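Local coordinates for protein synthesis inhibitor I (Hordeum vulgare, PDB 4FBC) that belongs to the plant ribosome-inactivating proteins, which inhibit protein synthesis, at residues F65-K70 with L172-A177; A235-A238 with G244-T247; L190-P193 with A198-G201; G109-G114 with R149-K154. The protein carries 3 engineered substitutions. All blocks are in the same frame, centred on the assembly; numbering follows the deposited sequence.

Interaction 1: residues F65-K70 with L172-A177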
loop_
_atom_site.group_PDB
_atom_site.type_symbol
_atom_site.label_atom_id
_atom_site.label_comp_id
_atom_site.label_asym_id
_atom_site.label_seq_id
_atom_site.Cartn_x
_atom_site.Cartn_y
_atom_site.Cartn_z
ATOM N N PHE A 65 -10.304 -3.440 -1.526
ATOM C CA PHE A 65 -9.983 -4.778 -1.026
ATOM C C PHE A 65 -9.773 -4.726 0.478
ATOM O O PHE A 65 -9.625 -3.642 1.047
ATOM C CB PHE A 65 -8.790 -5.429 -1.766
ATOM C CG PHE A 65 -7.444 -4.797 -1.491
ATOM C CD1 PHE A 65 -7.056 -3.645 -2.169
ATOM C CD2 PHE A 65 -6.539 -5.397 -0.622
ATOM C CE1 PHE A 65 -5.805 -3.065 -1.951
ATOM C CE2 PHE A 65 -5.276 -4.826 -0.393
ATOM C CZ PHE A 65 -4.912 -3.657 -1.060
ATOM N N HIS A 66 -9.807 -5.889 1.122
ATOM C CA HIS A 66 -9.514 -5.992 2.546
ATOM C C HIS A 66 -8.199 -6.707 2.804
ATOM O O HIS A 66 -7.812 -7.621 2.074
ATOM C CB HIS A 66 -10.627 -6.734 3.288
ATOM C CG HIS A 66 -11.887 -5.939 3.426
ATOM N ND1 HIS A 66 -13.005 -6.425 4.072
ATOM C CD2 HIS A 66 -12.205 -4.694 3.000
ATOM C CE1 HIS A 66 -13.959 -5.510 4.035
ATOM N NE2 HIS A 66 -13.501 -4.452 3.388
ATOM N N VAL A 67 -7.510 -6.257 3.842
ATOM C CA VAL A 67 -6.393 -7.004 4.399
ATOM C C VAL A 67 -6.775 -7.378 5.819
ATOM O O VAL A 67 -7.215 -6.526 6.603
ATOM C CB VAL A 67 -5.093 -6.192 4.372
ATOM C CG1 VAL A 67 -4.032 -6.833 5.277
ATOM C CG2 VAL A 67 -4.580 -6.086 2.943
ATOM N N VAL A 68 -6.639 -8.656 6.146
ATOM C CA VAL A 68 -6.899 -9.108 7.509
ATOM C C VAL A 68 -5.599 -9.528 8.177
ATOM O O VAL A 68 -4.884 -10.396 7.668
ATOM C CB VAL A 68 -7.900 -10.268 7.531
ATOM C CG1 VAL A 68 -8.037 -10.815 8.939
ATOM C CG2 VAL A 68 -9.252 -9.790 7.014
ATOM N N LEU A 69 -5.298 -8.900 9.309
ATOM C CA LEU A 69 -4.075 -9.163 10.048
ATOM C C LEU A 69 -4.433 -9.849 11.360
ATOM O O LEU A 69 -5.134 -9.279 12.196
ATOM C CB LEU A 69 -3.310 -7.863 10.314
ATOM C CG LEU A 69 -2.857 -7.097 9.070
ATOM C CD1 LEU A 69 -2.181 -5.782 9.449
ATOM C CD2 LEU A 69 -1.922 -7.957 8.212
ATOM N N LYS A 70 -3.944 -11.074 11.539
ATOM C CA LYS A 70 -4.317 -11.896 12.688
ATOM C C LYS A 70 -3.163 -12.057 13.678
ATOM O O LYS A 70 -2.026 -12.285 13.279
ATOM C CB LYS A 70 -4.787 -13.270 12.197
ATOM C CG LYS A 70 -5.985 -13.197 11.257
ATOM C CD LYS A 70 -6.260 -14.522 10.554
ATOM C CE LYS A 70 -6.507 -15.642 11.545
ATOM N NZ LYS A 70 -7.115 -16.832 10.886
ATOM N N LEU A 172 3.343 1.151 6.250
ATOM C CA LEU A 172 4.651 0.746 5.773
ATOM C C LEU A 172 4.729 -0.755 5.525
ATOM O O LEU A 172 5.236 -1.186 4.490
ATOM C CB LEU A 172 5.739 1.209 6.742
ATOM C CG LEU A 172 6.052 2.702 6.641
ATOM C CD1 LEU A 172 6.712 3.179 7.922
ATOM C CD2 LEU A 172 6.954 2.973 5.439
ATOM N N MET A 173 4.188 -1.550 6.446
ATOM C CA MET A 173 4.371 -3.003 6.372
ATOM C C MET A 173 3.363 -3.711 5.471
ATOM O O MET A 173 3.563 -4.875 5.091
ATOM C CB MET A 173 4.384 -3.598 7.782
ATOM C CG MET A 173 5.568 -3.079 8.606
ATOM S SD MET A 173 5.673 -3.836 10.238
ATOM C CE MET A 173 6.507 -5.390 9.844
ATOM N N VAL A 174 2.289 -3.010 5.115
ATOM C CA VAL A 174 1.305 -3.542 4.179
ATOM C C VAL A 174 1.281 -2.735 2.876
ATOM O O VAL A 174 1.658 -3.239 1.824
ATOM C CB VAL A 174 -0.111 -3.609 4.802
ATOM C CG1 VAL A 174 -1.124 -4.123 3.788
ATOM C CG2 VAL A 174 -0.110 -4.500 6.037
ATOM N N ASN A 175 0.838 -1.482 2.936
ATOM C CA ASN A 175 0.666 -0.708 1.704
ATOM C C ASN A 175 1.952 -0.389 0.952
ATOM O O ASN A 175 2.028 -0.622 -0.261
ATOM C CB ASN A 175 -0.119 0.582 1.977
ATOM C CG ASN A 175 -1.373 0.324 2.756
ATOM O OD1 ASN A 175 -1.318 -0.160 3.883
ATOM N ND2 ASN A 175 -2.523 0.643 2.165
ATOM N N GLU A 176 2.964 0.135 1.650
ATOM C CA GLU A 176 4.211 0.474 0.970
ATOM C C GLU A 176 4.940 -0.797 0.548
ATOM O O GLU A 176 5.597 -0.828 -0.496
ATOM C CB GLU A 176 5.127 1.359 1.831
ATOM C CG GLU A 176 4.463 2.618 2.425
ATOM C CD GLU A 176 3.837 3.555 1.387
ATOM O OE1 GLU A 176 4.095 3.404 0.171
ATOM O OE2 GLU A 176 3.079 4.466 1.804
ATOM N N ALA A 177 4.808 -1.838 1.364
ATOM C CA ALA A 177 5.362 -3.153 1.020
ATOM C C ALA A 177 4.771 -3.658 -0.295
ATOM O O ALA A 177 5.483 -4.193 -1.146
ATOM C CB ALA A 177 5.082 -4.134 2.135
#
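Val-67 on strand 64-70 and Val-174 on helix 157-179 mark the closest approach of the two backbones, their CA atoms 8.4 Å apart, so the helix lies against a face of the mixed sheet at a distance bridged by side chains alone. Val-174 carries the helix side of the contact with both of its methyls. Its CG1 meets Val-67 CG2 at 4.1 Å, the two valines pointing at each other end to end. The second branch, CG2, lies 4.2 Å from Leu-69 CD1; here the two side chains run antiparallel past each other. With CG1 anti to the backbone N (chi1 178°), Val-174 spreads its two methyls over successive inward-pointing residues of the strand, while His-66 and Val-68 between and beside them turn to the other face, where they touch strand 16-20. Phe-31 of helix 25-39 also packs on Val-67, which is thus shared between two helices. Residues 172-176 form a pi-type turn, marked by a weak bond from Ala-177 N to Leu-172 O at 3.2 Å. In this distorted part of the helix the side chain of Val-174 is about 9 Å from the bound adenosine monophosphate. Asn-175 bonds to the carbonyl of Ile-87 and Glu-176 forms a salt bridge with Arg-179, both partners being pocket residues. Purely apolar and buried, the valine-leucine contact is consistent with packing held by dispersion and exclusion of water, while Asn-175 and Glu-176, next along the helix, make directional bonds to pocket residues.

Interaction 2: residues A235-A238 with G244-T247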
loop_
_atom_site.group_PDB
_atom_site.type_symbol
_atom_site.label_atom_id
_atom_site.label_comp_id
_atom_site.label_asym_id
_atom_site.label_seq_id
_atom_site.Cartn_x
_atom_site.Cartn_y
_atom_site.Cartn_z
ATOM N N ALA A 235 12.770 5.851 -25.647
ATOM C CA ALA A 235 12.994 6.768 -24.538
ATOM C C ALA A 235 13.872 6.092 -23.491
ATOM O O ALA A 235 13.692 4.909 -23.192
ATOM C CB ALA A 235 11.674 7.195 -23.928
ATOM N N LYS A 236 14.832 6.834 -22.950
ATOM C CA LYS A 236 15.710 6.296 -21.915
ATOM C C LYS A 236 15.181 6.681 -20.543
ATOM O O LYS A 236 14.575 7.742 -20.381
ATOM C CB LYS A 236 17.137 6.819 -22.085
ATOM C CG LYS A 236 17.799 6.426 -23.397
ATOM C CD LYS A 236 19.130 7.151 -23.582
ATOM C CE LYS A 236 19.723 6.886 -24.963
ATOM N NZ LYS A 236 18.875 7.453 -26.055
ATOM N N PHE A 237 15.402 5.813 -19.560
ATOM C CA PHE A 237 14.962 6.082 -18.199
ATOM C C PHE A 237 15.651 7.318 -17.630
ATOM O O PHE A 237 16.873 7.464 -17.737
ATOM C CB PHE A 237 15.232 4.866 -17.299
ATOM C CG PHE A 237 14.667 5.000 -15.909
ATOM C CD1 PHE A 237 13.334 4.698 -15.654
ATOM C CD2 PHE A 237 15.465 5.433 -14.854
ATOM C CE1 PHE A 237 12.804 4.828 -14.375
ATOM C CE2 PHE A 237 14.942 5.562 -13.573
ATOM C CZ PHE A 237 13.617 5.260 -13.331
ATOM N N ALA A 238 14.869 8.214 -17.037
ATOM C CA ALA A 238 15.427 9.388 -16.375
ATOM C C ALA A 238 15.713 9.074 -14.910
ATOM O O ALA A 238 14.785 8.874 -14.126
ATOM C CB ALA A 238 14.470 10.570 -16.492
ATOM N N GLY A 244 17.884 6.101 -5.433
ATOM C CA GLY A 244 18.912 5.118 -5.748
ATOM C C GLY A 244 18.605 4.379 -7.045
ATOM O O GLY A 244 19.168 3.317 -7.319
ATOM N N VAL A 245 17.713 4.954 -7.846
ATOM C CA VAL A 245 17.226 4.303 -9.057
ATOM C C VAL A 245 17.708 5.046 -10.285
ATOM O O VAL A 245 17.167 6.095 -10.640
ATOM C CB VAL A 245 15.681 4.250 -9.059
ATOM C CG1 VAL A 245 15.160 3.627 -10.362
ATOM C CG2 VAL A 245 15.181 3.476 -7.862
ATOM N N ARG A 246 18.732 4.501 -10.931
ATOM C CA ARG A 246 19.342 5.166 -12.075
ATOM C C ARG A 246 18.936 4.577 -13.419
ATOM O O ARG A 246 19.062 5.237 -14.445
ATOM C CB ARG A 246 20.860 5.119 -11.956
ATOM C CG ARG A 246 21.391 5.952 -10.825
ATOM C CD ARG A 246 22.888 6.050 -10.940
ATOM N NE ARG A 246 23.473 6.709 -9.783
ATOM C CZ ARG A 246 24.762 6.649 -9.471
ATOM N NH1 ARG A 246 25.598 5.949 -10.233
ATOM N NH2 ARG A 246 25.214 7.283 -8.396
ATOM N N THR A 247 18.467 3.330 -13.424
ATOM C CA THR A 247 18.130 2.666 -14.682
ATOM C C THR A 247 16.743 2.041 -14.644
ATOM O O THR A 247 16.163 1.856 -13.572
ATOM C CB THR A 247 19.122 1.533 -15.021
ATOM O OG1 THR A 247 18.977 0.475 -14.060
ATOM C CG2 THR A 247 20.568 2.043 -15.028
#
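What residues 244-247 offer the Phe-237 ring is mostly backbone: Val-245 O lies in the ring plane at its edge, 3.7 Å from CE2, and Arg-246 O stands near that plane, 3.6 Å from CD2. The C-H rim of an aromatic ring is slightly positive, which would suit these two oxygens. Over one face comes the carbonyl of Thr-247, with its C atom 3.6 Å from CD2 and its O offset toward the rim. The one apolar side-chain meeting across the segments joins Phe-237 CZ to Val-245 CG1 at 3.7 Å, the two side chains roughly perpendicular. Gly-244 and Val-245 form a G1 beta bulge facing Ile-240, with the positive phi (75°) usual for its glycine, and the chain then runs into helix 248-254. Thr-247 is the N-cap of that helix; its OG1 accepts from the backbone N of Gln-250, while Gln-250 OE1 takes the N-H of Arg-246. CG of Phe-237 stands anti to the backbone N (chi1 -174°), carrying the ring between helix 214-225, where it touches Leu-217 and Ala-220, and helix 248-254, where it meets Ala-248 and Ala-251. Arg-246 turns away from the phenylalanine and pairs with Glu-241.

Interaction 3: residues L190-P193 with A198-G201. Engineered in segment 198-201: Ala-198 (natural residue Lys), Ala-199 (natural residue Lys).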
loop_
_atom_site.group_PDB
_atom_site.type_symbol
_atom_site.label_atom_id
_atom_site.label_comp_id
_atom_site.label_asym_id
_atom_site.label_seq_id
_atom_site.Cartn_x
_atom_site.Cartn_y
_atom_site.Cartn_z
ATOM N N LEU A 190 13.269 -8.623 8.233
ATOM C CA LEU A 190 13.135 -8.441 9.679
ATOM C C LEU A 190 12.374 -9.588 10.345
ATOM O O LEU A 190 12.383 -9.712 11.573
ATOM C CB LEU A 190 12.431 -7.117 9.990
ATOM C CG LEU A 190 13.113 -5.839 9.504
ATOM C CD1 LEU A 190 12.227 -4.623 9.812
ATOM C CD2 LEU A 190 14.500 -5.669 10.115
ATOM N N LEU A 191 11.709 -10.415 9.541
ATOM C CA LEU A 191 10.883 -11.502 10.069
ATOM C C LEU A 191 11.684 -12.792 10.159
ATOM O O LEU A 191 12.212 -13.268 9.154
ATOM C CB LEU A 191 9.649 -11.714 9.191
ATOM C CG LEU A 191 8.779 -10.461 9.066
ATOM C CD1 LEU A 191 7.579 -10.727 8.196
ATOM C CD2 LEU A 191 8.354 -9.966 10.443
ATOM N N HIS A 192 11.772 -13.345 11.367
ATOM C CA HIS A 192 12.582 -14.538 11.612
ATOM C C HIS A 192 11.803 -15.551 12.449
ATOM O O HIS A 192 10.805 -15.202 13.076
ATOM C CB HIS A 192 13.865 -14.157 12.353
ATOM C CG HIS A 192 14.645 -13.058 11.703
ATOM N ND1 HIS A 192 15.382 -13.248 10.552
ATOM C CD2 HIS A 192 14.829 -11.765 12.057
ATOM C CE1 HIS A 192 15.971 -12.114 10.218
ATOM N NE2 HIS A 192 15.655 -11.199 11.116
ATOM N N PRO A 193 12.263 -16.815 12.473
ATOM C CA PRO A 193 11.655 -17.798 13.378
ATOM C C PRO A 193 11.900 -17.433 14.842
ATOM O O PRO A 193 12.738 -16.571 15.143
ATOM C CB PRO A 193 12.389 -19.098 13.027
ATOM C CG PRO A 193 12.916 -18.888 11.649
ATOM C CD PRO A 193 13.261 -17.428 11.579
ATOM N N ALA A 198 14.458 -11.220 18.710
ATOM C CA ALA A 198 13.532 -10.214 18.191
ATOM C C ALA A 198 14.327 -9.131 17.472
ATOM O O ALA A 198 15.420 -8.757 17.908
ATOM C CB ALA A 198 12.692 -9.611 19.314
ATOM N N ALA A 199 13.777 -8.632 16.367
ATOM C CA ALA A 199 14.502 -7.692 15.521
ATOM C C ALA A 199 13.604 -6.552 15.078
ATOM O O ALA A 199 12.415 -6.754 14.839
ATOM C CB ALA A 199 15.059 -8.407 14.311
ATOM N N SER A 200 14.188 -5.367 14.939
ATOM C CA SER A 200 13.468 -4.222 14.386
ATOM C C SER A 200 14.423 -3.400 13.530
ATOM O O SER A 200 15.639 -3.483 13.695
ATOM C CB SER A 200 12.879 -3.374 15.502
ATOM O OG SER A 200 13.903 -2.711 16.215
ATOM N N GLY A 201 13.882 -2.615 12.603
ATOM C CA GLY A 201 14.718 -1.800 11.741
ATOM C C GLY A 201 13.956 -0.614 11.188
ATOM O O GLY A 201 12.727 -0.590 11.216
HETATM O O HOH W 1 11.061 -8.394 13.414
#
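The link from helix 181-190 to the weakly bonded strand around 200-201 folds back on itself here, laying Leu-190 and His-192 beside Ala-199 and Gly-201. Leu-190 makes the broadest part of the contact. Its CG is anti to the carbonyl carbon (chi1 -61°), and the two methyls at the end come down on main-chain atoms: CD1 stands 3.8 Å from Gly-201 N, and CD2 lies 4.1 Å from Ser-200 C. With no side chain on Gly-201, the leucine can rest directly on the strand backbone. Ala-199, an engineered residue that is lysine in the natural sequence, points its CB into the loop, 4.0 Å from Leu-190 O and 4.1 Å from His-192 CD2. That methyl sits at the edge of the imidazole, near its plane. Water 1 ties the two backbones together by donating to Leu-190 O and to Ala-199 O, each at 2.6 Å. Outward from the contact, Gly-201 pairs with Leu-134 in the two-stranded sheet, and His-192 O accepts from Arg-136 of helix 136-147. Since both facing carbonyls are acceptors, they cannot bond to each other; the water supplies the two protons and joins them, beside leucine methyls that pack on backbone rather than on other side chains.

Interaction 4: residues G109-G114 with R149-K154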
loop_
_atom_site.group_PDB
_atom_site.type_symbol
_atom_site.label_atom_id
_atom_site.label_comp_id
_atom_site.label_asym_id
_atom_site.label_seq_id
_atom_site.Cartn_x
_atom_site.Cartn_y
_atom_site.Cartn_z
ATOM N N GLY A 109 -21.223 5.018 7.600
ATOM C CA GLY A 109 -21.393 4.441 8.922
ATOM C C GLY A 109 -20.147 4.432 9.789
ATOM O O GLY A 109 -20.193 4.056 10.961
ATOM N N ALA A 110 -19.029 4.855 9.215
ATOM C CA ALA A 110 -17.750 4.810 9.918
ATOM C C ALA A 110 -17.572 5.950 10.919
ATOM O O ALA A 110 -18.254 6.976 10.847
ATOM C CB ALA A 110 -16.602 4.798 8.914
ATOM N N THR A 111 -16.640 5.767 11.847
ATOM C CA THR A 111 -16.332 6.774 12.860
ATOM C C THR A 111 -14.936 7.331 12.598
ATOM O O THR A 111 -13.966 6.572 12.523
ATOM C CB THR A 111 -16.387 6.151 14.274
ATOM O OG1 THR A 111 -17.704 5.641 14.518
ATOM C CG2 THR A 111 -16.035 7.177 15.349
ATOM N N TYR A 112 -14.823 8.648 12.449
ATOM C CA TYR A 112 -13.528 9.270 12.181
ATOM C C TYR A 112 -12.579 9.066 13.354
ATOM O O TYR A 112 -12.940 9.325 14.511
ATOM C CB TYR A 112 -13.693 10.761 11.860
ATOM C CG TYR A 112 -12.397 11.468 11.525
ATOM C CD1 TYR A 112 -11.581 11.015 10.489
ATOM C CD2 TYR A 112 -11.993 12.595 12.235
ATOM C CE1 TYR A 112 -10.400 11.654 10.179
ATOM C CE2 TYR A 112 -10.812 13.248 11.929
ATOM C CZ TYR A 112 -10.018 12.770 10.897
ATOM O OH TYR A 112 -8.842 13.410 10.579
ATOM N N VAL A 113 -11.367 8.588 13.063
ATOM C CA VAL A 113 -10.419 8.228 14.118
ATOM C C VAL A 113 -9.756 9.429 14.813
ATOM O O VAL A 113 -9.196 9.294 15.915
ATOM C CB VAL A 113 -9.343 7.242 13.587
ATOM C CG1 VAL A 113 -8.351 7.958 12.691
ATOM C CG2 VAL A 113 -8.624 6.551 14.746
ATOM N N GLY A 114 -9.827 10.600 14.186
ATOM C CA GLY A 114 -9.262 11.804 14.775
ATOM C C GLY A 114 -8.075 12.404 14.041
ATOM O O GLY A 114 -7.613 13.499 14.384
ATOM N N ARG A 149 -9.457 -0.919 19.852
ATOM C CA ARG A 149 -10.181 0.347 19.940
ATOM C C ARG A 149 -11.685 0.095 20.072
ATOM O O ARG A 149 -12.245 -0.733 19.364
ATOM C CB ARG A 149 -9.884 1.188 18.688
ATOM C CG ARG A 149 -10.209 2.660 18.816
ATOM C CD ARG A 149 -9.800 3.439 17.572
ATOM N NE ARG A 149 -10.154 4.850 17.699
ATOM C CZ ARG A 149 -9.363 5.762 18.251
ATOM N NH1 ARG A 149 -8.171 5.405 18.711
ATOM N NH2 ARG A 149 -9.757 7.028 18.335
ATOM N N THR A 150 -12.349 0.775 21.000
ATOM C CA THR A 150 -13.805 0.677 21.044
ATOM C C THR A 150 -14.446 2.043 20.821
ATOM O O THR A 150 -13.850 3.083 21.124
ATOM C CB THR A 150 -14.342 0.018 22.343
ATOM O OG1 THR A 150 -14.689 1.034 23.293
ATOM C CG2 THR A 150 -13.307 -0.924 22.952
ATOM N N LYS A 151 -15.659 2.022 20.277
ATOM C CA LYS A 151 -16.380 3.236 19.926
ATOM C C LYS A 151 -16.586 4.143 21.137
ATOM O O LYS A 151 -16.638 5.365 21.002
ATOM C CB LYS A 151 -17.730 2.877 19.299
ATOM C CG LYS A 151 -18.316 3.966 18.406
ATOM C CD LYS A 151 -19.681 3.560 17.865
ATOM C CE LYS A 151 -19.830 3.947 16.402
ATOM N NZ LYS A 151 -21.253 4.189 16.008
ATOM N N ALA A 152 -16.676 3.540 22.320
ATOM C CA ALA A 152 -17.010 4.277 23.539
ATOM C C ALA A 152 -15.819 4.838 24.320
ATOM O O ALA A 152 -16.020 5.600 25.271
ATOM C CB ALA A 152 -17.876 3.420 24.456
ATOM N N ASP A 153 -14.597 4.458 23.947
ATOM C CA ASP A 153 -13.408 4.972 24.632
ATOM C C ASP A 153 -13.401 6.492 24.596
ATOM O O ASP A 153 -13.849 7.097 23.621
ATOM C CB ASP A 153 -12.112 4.470 23.982
ATOM C CG ASP A 153 -11.943 2.971 24.086
ATOM O OD1 ASP A 153 -12.893 2.254 23.728
ATOM O OD2 ASP A 153 -10.858 2.515 24.509
ATOM N N LYS A 154 -12.903 7.111 25.661
ATOM C CA LYS A 154 -12.646 8.541 25.613
ATOM C C LYS A 154 -11.256 8.759 25.023
ATOM O O LYS A 154 -10.247 8.371 25.620
ATOM C CB LYS A 154 -12.790 9.201 26.990
ATOM C CG LYS A 154 -11.952 8.582 28.093
ATOM C CD LYS A 154 -11.571 9.619 29.137
ATOM C CE LYS A 154 -10.916 8.953 30.332
ATOM N NZ LYS A 154 -11.696 7.751 30.750
HETATM O O HOH W 2 -21.468 5.894 13.376
HETATM O O HOH W 3 -12.086 9.093 17.367
#
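By van der Waals contact Val-113 meets the flat face of the Arg-149 guanidinium: CG2 of the valine stands 3.6 Å above the plane, over its centre, and 3.7 Å from CZ. The side chains are roughly perpendicular. Arg-149 is extended from CG to NE, with CG anti to the backbone N (chi1 -162°), which carries its flat end up to the methyl; Trp-100 makes a cation-pi contact with the same group. A second close approach is that of Thr-111 OG1 to Lys-151 CE, 3.3 Å apart, where the two side chains cross obliquely. Thr-111 belongs to strand 111-112, an edge strand of the mixed sheet, and pairs with strand 99-101, while residues 150-153 form a type I beta turn closed by Asp-153 N to Thr-150 O at 3.2 Å. The loop between helices 136-147 and 157-179 meets the sheet edge through Arg-149 and Lys-151. Hydrogen bonding between the segments goes through two waters. Water 2 accepts from Lys-151 NZ at 3.1 Å and donates to Gly-109 O at 3.3 Å. In the guanidinium plane, at its edge, water 3 accepts from Arg-149 NH2 and donates to Tyr-112 O at 3.0 Å. Gln-160 of helix 157-179 bonds both Arg-149 NH2 and Val-113 O through its side-chain amide.

In the fold
Interaction 1 lies near the middle of the chain, its centre about 7 Å from the chain's centre, and joins the mixed sheet to helix 157-179 beside the adenosine monophosphate pocket. Interaction 4 is nested within the loop closed by interaction 1 and reaches the far edge of the same sheet, centres about 21 Å apart; Gln-160 ties interaction 4 to the helix of interaction 1. Interaction 3 follows, with its nearest atoms about 5 Å from interaction 1. Interaction 2 comes last along the chain, about 45 Å from interaction 4 between centres and on the opposite side of the chain's centre. Around one buried sheet-helix contact, three others thus lie farther out, about 21 to 23 Å from the chain's centre, each involving at least one loop.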